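Local atomic coordinates of putative electron transport related protein (Corynebacterium diphtheriae, PDB entry 4PQ1), a protein that probably acts as a thioredoxin-like thiol-disulfide oxidoreductase of the DsbF type, exchanging electrons through a redox-active cysteine pair. Residues Gly1-His6 against Ile14-Gly19; His70-Asp75 against Asp149-Ile154. All blocks are in the same frame, centred on the assembly; numbering follows the deposited sequence. Where two conformers were deposited one is given.

Interaction 1 (Gly1-His6 against Ile14-Gly19); sequences GTFQFH and IFYDEG
The extended N-terminal tail, Gly1-His6, lies along the margin of the thioredoxin-like domain, where Phe3 and Phe5 meet Tyr16, the residue that follows edge strand 13-15. Phe3 and Tyr16 form an offset T-shaped pair: the edge of Phe3 is directed at one face of Tyr16, the ring planes stand at 88° and the centroids lie 5.4 Å apart. Phe3 CE1 comes down over the phenol end of that face, 3.7 Å from Tyr16 CZ. Phe3 CZ, the next atom of the same edge, sits 3.5 Å from Tyr16 OH. Phe5 approaches the same oxygen obliquely, its CD1 3.6 Å from Tyr16 OH, so both phenyl rings touch the phenol oxygen. Both phenylalanines carry CG trans to the backbone N (chi1 -177° in Phe3 and -180° in Phe5), which swings their rings from the tail toward the strand. Tyr16 itself projects toward the tail and crosses each of them at about a right angle. Farther along, Phe5 CE1 makes a looser apolar contact with Ile14 CG1 at 4.5 Å. No hydrogen bond joins the two segments, so aromatic and aliphatic packing carries the contact. The backbones are pinned elsewhere: by backbone hydrogen bonds Phe3 pairs with Pro23 and Phe5 with Gly118, while Ile14 and Tyr16 pair with Val140 and Ala138. Strand 137-141 supplies the common floor, with Phe3 on Pro137 and both Phe5 and Tyr16 on Val140; strand 13-15 borders it as one of the two outermost strands of the mixed sheet.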
# COMPACT_ATOMS: atom_id res chain seq x y z
N GLY A 1 9.65 -17.26 7.94
CA GLY A 1 9.08 -17.45 6.62
C GLY A 1 8.32 -16.25 6.06
O GLY A 1 8.01 -16.23 4.87
N THR A 2 8.02 -15.26 6.89
CA THR A 2 7.35 -14.06 6.40
C THR A 2 8.38 -13.05 5.89
O THR A 2 9.55 -13.08 6.27
CB THR A 2 6.48 -13.36 7.48
OG1 THR A 2 7.32 -12.78 8.48
CG2 THR A 2 5.50 -14.34 8.13
N PHE A 3 7.92 -12.13 5.05
CA PHE A 3 8.72 -11.03 4.53
C PHE A 3 9.46 -10.24 5.61
O PHE A 3 8.89 -9.91 6.65
CB PHE A 3 7.83 -10.07 3.74
CG PHE A 3 8.56 -8.93 3.11
CD1 PHE A 3 9.57 -9.17 2.19
CD2 PHE A 3 8.22 -7.63 3.40
CE1 PHE A 3 10.24 -8.14 1.59
CE2 PHE A 3 8.89 -6.57 2.80
CZ PHE A 3 9.90 -6.82 1.88
N GLN A 4 10.72 -9.94 5.33
CA GLN A 4 11.52 -9.06 6.18
C GLN A 4 12.15 -8.04 5.25
O GLN A 4 12.79 -8.40 4.26
CB GLN A 4 12.61 -9.83 6.94
CG GLN A 4 12.27 -11.29 7.26
CD GLN A 4 13.51 -12.16 7.43
OE1 GLN A 4 14.56 -11.69 7.90
NE2 GLN A 4 13.41 -13.44 7.05
N PHE A 5 11.91 -6.76 5.55
CA PHE A 5 12.46 -5.68 4.75
C PHE A 5 13.88 -5.40 5.21
O PHE A 5 14.10 -4.96 6.33
CB PHE A 5 11.58 -4.43 4.86
CG PHE A 5 12.08 -3.26 4.06
CD1 PHE A 5 11.93 -3.23 2.68
CD2 PHE A 5 12.70 -2.19 4.68
CE1 PHE A 5 12.39 -2.16 1.94
CE2 PHE A 5 13.16 -1.12 3.95
CZ PHE A 5 13.00 -1.10 2.58
N HIS A 6 14.85 -5.69 4.36
CA HIS A 6 16.24 -5.48 4.72
C HIS A 6 16.70 -4.16 4.17
O HIS A 6 16.07 -3.61 3.27
CB HIS A 6 17.14 -6.61 4.20
CG HIS A 6 16.88 -7.94 4.84
ND1 HIS A 6 16.56 -9.07 4.12
CD2 HIS A 6 16.92 -8.33 6.14
CE1 HIS A 6 16.40 -10.09 4.94
NE2 HIS A 6 16.61 -9.67 6.18
N ILE A 14 13.16 -0.88 -4.13
CA ILE A 14 13.74 -2.23 -4.11
C ILE A 14 12.82 -3.19 -4.85
O ILE A 14 11.60 -3.14 -4.70
CB ILE A 14 13.94 -2.75 -2.66
CG1 ILE A 14 14.77 -1.77 -1.83
CG2 ILE A 14 14.59 -4.13 -2.66
CD1 ILE A 14 16.25 -1.77 -2.21
N PHE A 15 13.41 -4.09 -5.65
CA PHE A 15 12.63 -5.07 -6.38
C PHE A 15 13.02 -6.49 -5.97
O PHE A 15 14.18 -6.75 -5.69
CB PHE A 15 12.81 -4.86 -7.88
CG PHE A 15 12.35 -3.53 -8.34
CD1 PHE A 15 11.02 -3.33 -8.69
CD2 PHE A 15 13.23 -2.44 -8.38
CE1 PHE A 15 10.58 -2.07 -9.10
CE2 PHE A 15 12.80 -1.19 -8.79
CZ PHE A 15 11.47 -1.00 -9.15
N TYR A 16 12.05 -7.40 -5.92
CA TYR A 16 12.33 -8.78 -5.52
C TYR A 16 11.96 -9.79 -6.60
O TYR A 16 10.80 -9.89 -7.03
CB TYR A 16 11.60 -9.14 -4.23
CG TYR A 16 11.88 -8.19 -3.08
CD1 TYR A 16 11.15 -7.02 -2.92
CD2 TYR A 16 12.86 -8.48 -2.14
CE1 TYR A 16 11.39 -6.16 -1.87
CE2 TYR A 16 13.11 -7.63 -1.09
CZ TYR A 16 12.38 -6.47 -0.96
OH TYR A 16 12.64 -5.62 0.09
N ASP A 17 12.97 -10.53 -7.03
CA ASP A 17 12.78 -11.71 -7.87
C ASP A 17 11.94 -12.73 -7.14
O ASP A 17 11.98 -12.81 -5.91
CB ASP A 17 14.12 -12.30 -8.24
CG ASP A 17 15.00 -11.31 -8.97
OD1 ASP A 17 14.46 -10.61 -9.86
OD2 ASP A 17 16.20 -11.22 -8.65
N GLU A 18 11.15 -13.49 -7.88
CA GLU A 18 10.31 -14.53 -7.29
C GLU A 18 11.11 -15.38 -6.30
O GLU A 18 10.62 -15.71 -5.22
CB GLU A 18 9.71 -15.40 -8.38
CG GLU A 18 9.25 -14.62 -9.60
CD GLU A 18 8.28 -15.41 -10.45
OE1 GLU A 18 7.80 -14.87 -11.48
OE2 GLU A 18 7.97 -16.56 -10.09
N GLY A 19 12.34 -15.72 -6.67
CA GLY A 19 13.19 -16.57 -5.85
C GLY A 19 13.40 -16.08 -4.43
O GLY A 19 13.50 -16.89 -3.50

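Interaction 2 (His70-Asp75 against Asp149-Ile154); sequences HEYLGD and DLIKVI
Tyr72 holds CG trans to its backbone N (chi1 177°), which carries the phenol ring from helix 63-73 across to Ile151 and Ile154 of helix 147-156. Ile151 has CG1 trans to the carbonyl carbon (chi1 -80°), laying its longer branch over that ring. This is helix-helix packing on one side of the central sheet of a thioredoxin-like fold, joining the end of the helix that follows the CxxC region to the C-terminal helix. Ile151 CG1 makes a CH-pi contact almost squarely over the ring of Tyr72, 4.0 Å from the centroid and 9° off the normal. On the same side chain, CD1 extends to the CD2 side of the ring, 3.9 Å from Tyr72 CD2, whereas CG2 lies near the phenol end, 4.0 Å from Tyr72 CZ. The ring is thus spanned from root to tip by one isoleucine. Ile154 comes to its edge instead, with CG2 near the ring plane and 3.9 Å from Tyr72 CE1. Beyond the ring, the phenol oxygen is hydrogen-bonded to Asp155 OD1, adding a polar tie to the same C-terminal helix. Leu73 and Ile154 occupy the deeper side of the interface, where both rest on Ile46 and Val48 of strand 46-52. Helix 63-73 ends at Leu73, and Gly74, the next residue, leaves helical geometry with positive phi. The buried side chains of Leu73 and Ile154 cross at about a right angle, bringing Leu73 CD2 to 3.6 Å from Ile154 CD1.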
# COMPACT_ATOMS: atom_id res chain seq x y z
N HIS A 70 -5.48 1.34 -9.34
CA HIS A 70 -6.59 0.55 -8.79
C HIS A 70 -7.55 0.12 -9.88
O HIS A 70 -7.97 -1.04 -9.95
CB HIS A 70 -7.35 1.34 -7.74
CG HIS A 70 -8.49 0.59 -7.14
ND1 HIS A 70 -8.30 -0.53 -6.35
CD2 HIS A 70 -9.82 0.78 -7.20
CE1 HIS A 70 -9.48 -1.00 -5.97
NE2 HIS A 70 -10.42 -0.22 -6.47
N GLU A 71 -7.88 1.07 -10.74
CA GLU A 71 -8.74 0.81 -11.88
C GLU A 71 -8.08 -0.12 -12.89
O GLU A 71 -8.74 -0.96 -13.47
CB GLU A 71 -9.13 2.13 -12.55
CG GLU A 71 -10.01 2.99 -11.68
CD GLU A 71 -10.29 4.34 -12.31
OE1 GLU A 71 -9.61 4.68 -13.30
OE2 GLU A 71 -11.20 5.05 -11.82
N TYR A 72 -6.78 0.06 -13.11
CA TYR A 72 -6.05 -0.75 -14.08
C TYR A 72 -6.03 -2.22 -13.65
O TYR A 72 -6.09 -3.12 -14.49
CB TYR A 72 -4.62 -0.21 -14.25
CG TYR A 72 -3.72 -1.02 -15.18
CD1 TYR A 72 -3.01 -2.13 -14.71
CD2 TYR A 72 -3.56 -0.65 -16.51
CE1 TYR A 72 -2.17 -2.86 -15.57
CE2 TYR A 72 -2.72 -1.38 -17.37
CZ TYR A 72 -2.03 -2.47 -16.89
OH TYR A 72 -1.22 -3.18 -17.74
N LEU A 73 -5.97 -2.45 -12.34
CA LEU A 73 -5.94 -3.82 -11.82
C LEU A 73 -7.29 -4.49 -12.01
O LEU A 73 -7.36 -5.67 -12.36
CB LEU A 73 -5.53 -3.83 -10.35
CG LEU A 73 -4.06 -3.58 -10.03
CD1 LEU A 73 -3.88 -3.04 -8.61
CD2 LEU A 73 -3.26 -4.87 -10.21
N GLY A 74 -8.36 -3.74 -11.77
CA GLY A 74 -9.71 -4.23 -11.98
C GLY A 74 -10.02 -5.48 -11.19
O GLY A 74 -9.90 -5.50 -9.97
N ASP A 75 -10.40 -6.54 -11.92
CA ASP A 75 -10.72 -7.84 -11.33
C ASP A 75 -9.51 -8.49 -10.67
O ASP A 75 -9.62 -9.13 -9.62
CB ASP A 75 -11.26 -8.78 -12.40
CG ASP A 75 -12.73 -9.04 -12.25
OD1 ASP A 75 -13.27 -8.71 -11.17
OD2 ASP A 75 -13.35 -9.57 -13.19
N ASP A 149 5.17 3.58 -12.61
CA ASP A 149 6.04 2.87 -11.66
C ASP A 149 5.40 1.55 -11.30
O ASP A 149 6.01 0.48 -11.41
CB ASP A 149 6.27 3.68 -10.37
CG ASP A 149 7.27 4.81 -10.52
OD1 ASP A 149 8.29 4.65 -11.23
OD2 ASP A 149 7.05 5.88 -9.89
N LEU A 150 4.14 1.64 -10.89
CA LEU A 150 3.41 0.50 -10.38
C LEU A 150 2.98 -0.44 -11.48
O LEU A 150 3.11 -1.64 -11.35
CB LEU A 150 2.19 0.96 -9.60
CG LEU A 150 2.58 1.89 -8.45
CD1 LEU A 150 1.34 2.35 -7.70
CD2 LEU A 150 3.53 1.18 -7.50
N ILE A 151 2.48 0.13 -12.57
CA ILE A 151 2.00 -0.68 -13.68
C ILE A 151 3.13 -1.56 -14.25
O ILE A 151 2.91 -2.72 -14.55
CB ILE A 151 1.39 0.21 -14.80
CG1 ILE A 151 -0.04 0.60 -14.42
CG2 ILE A 151 1.38 -0.53 -16.14
CD1 ILE A 151 -0.63 1.65 -15.31
N LYS A 152 4.32 -1.01 -14.37
CA LYS A 152 5.46 -1.76 -14.87
C LYS A 152 5.71 -2.99 -14.02
O LYS A 152 5.95 -4.08 -14.56
CB LYS A 152 6.70 -0.89 -14.92
CG LYS A 152 6.69 0.05 -16.10
CD LYS A 152 8.03 0.75 -16.27
CE LYS A 152 8.07 1.50 -17.59
NZ LYS A 152 9.36 2.23 -17.80
N VAL A 153 5.65 -2.83 -12.71
CA VAL A 153 5.77 -3.96 -11.81
C VAL A 153 4.56 -4.86 -12.00
O VAL A 153 4.71 -6.09 -12.12
CB VAL A 153 5.84 -3.55 -10.34
CG1 VAL A 153 5.99 -4.82 -9.47
CG2 VAL A 153 6.98 -2.57 -10.10
N ILE A 154 3.38 -4.26 -12.02
CA ILE A 154 2.13 -5.02 -12.15
C ILE A 154 2.24 -5.99 -13.32
O ILE A 154 2.05 -7.19 -13.15
CB ILE A 154 0.90 -4.10 -12.35
CG1 ILE A 154 0.58 -3.31 -11.08
CG2 ILE A 154 -0.33 -4.92 -12.75
CD1 ILE A 154 0.30 -4.20 -9.89

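In the fold
From the N terminus, interaction 1 closes a short local loop, with seven residues between its segments, and fastens the tail to the edge of the mixed sheet. The chain then passes through strand 46-52 and the disulfide-bearing Cys56-Cys59 region before helix 63-73 opens interaction 2. That contact closes a much longer loop, spanning 73 residues, when helix 147-156 returns beside helix 63-73. The two contacts follow in series, neither nesting nor crossing, with centres about 20 Å apart. They nevertheless touch: Phe15 CE1 packs 3.8 Å from Val153 CG2, joining edge strand 13-15 to the C-terminal helix, while strand 137-141 lies against parts of both.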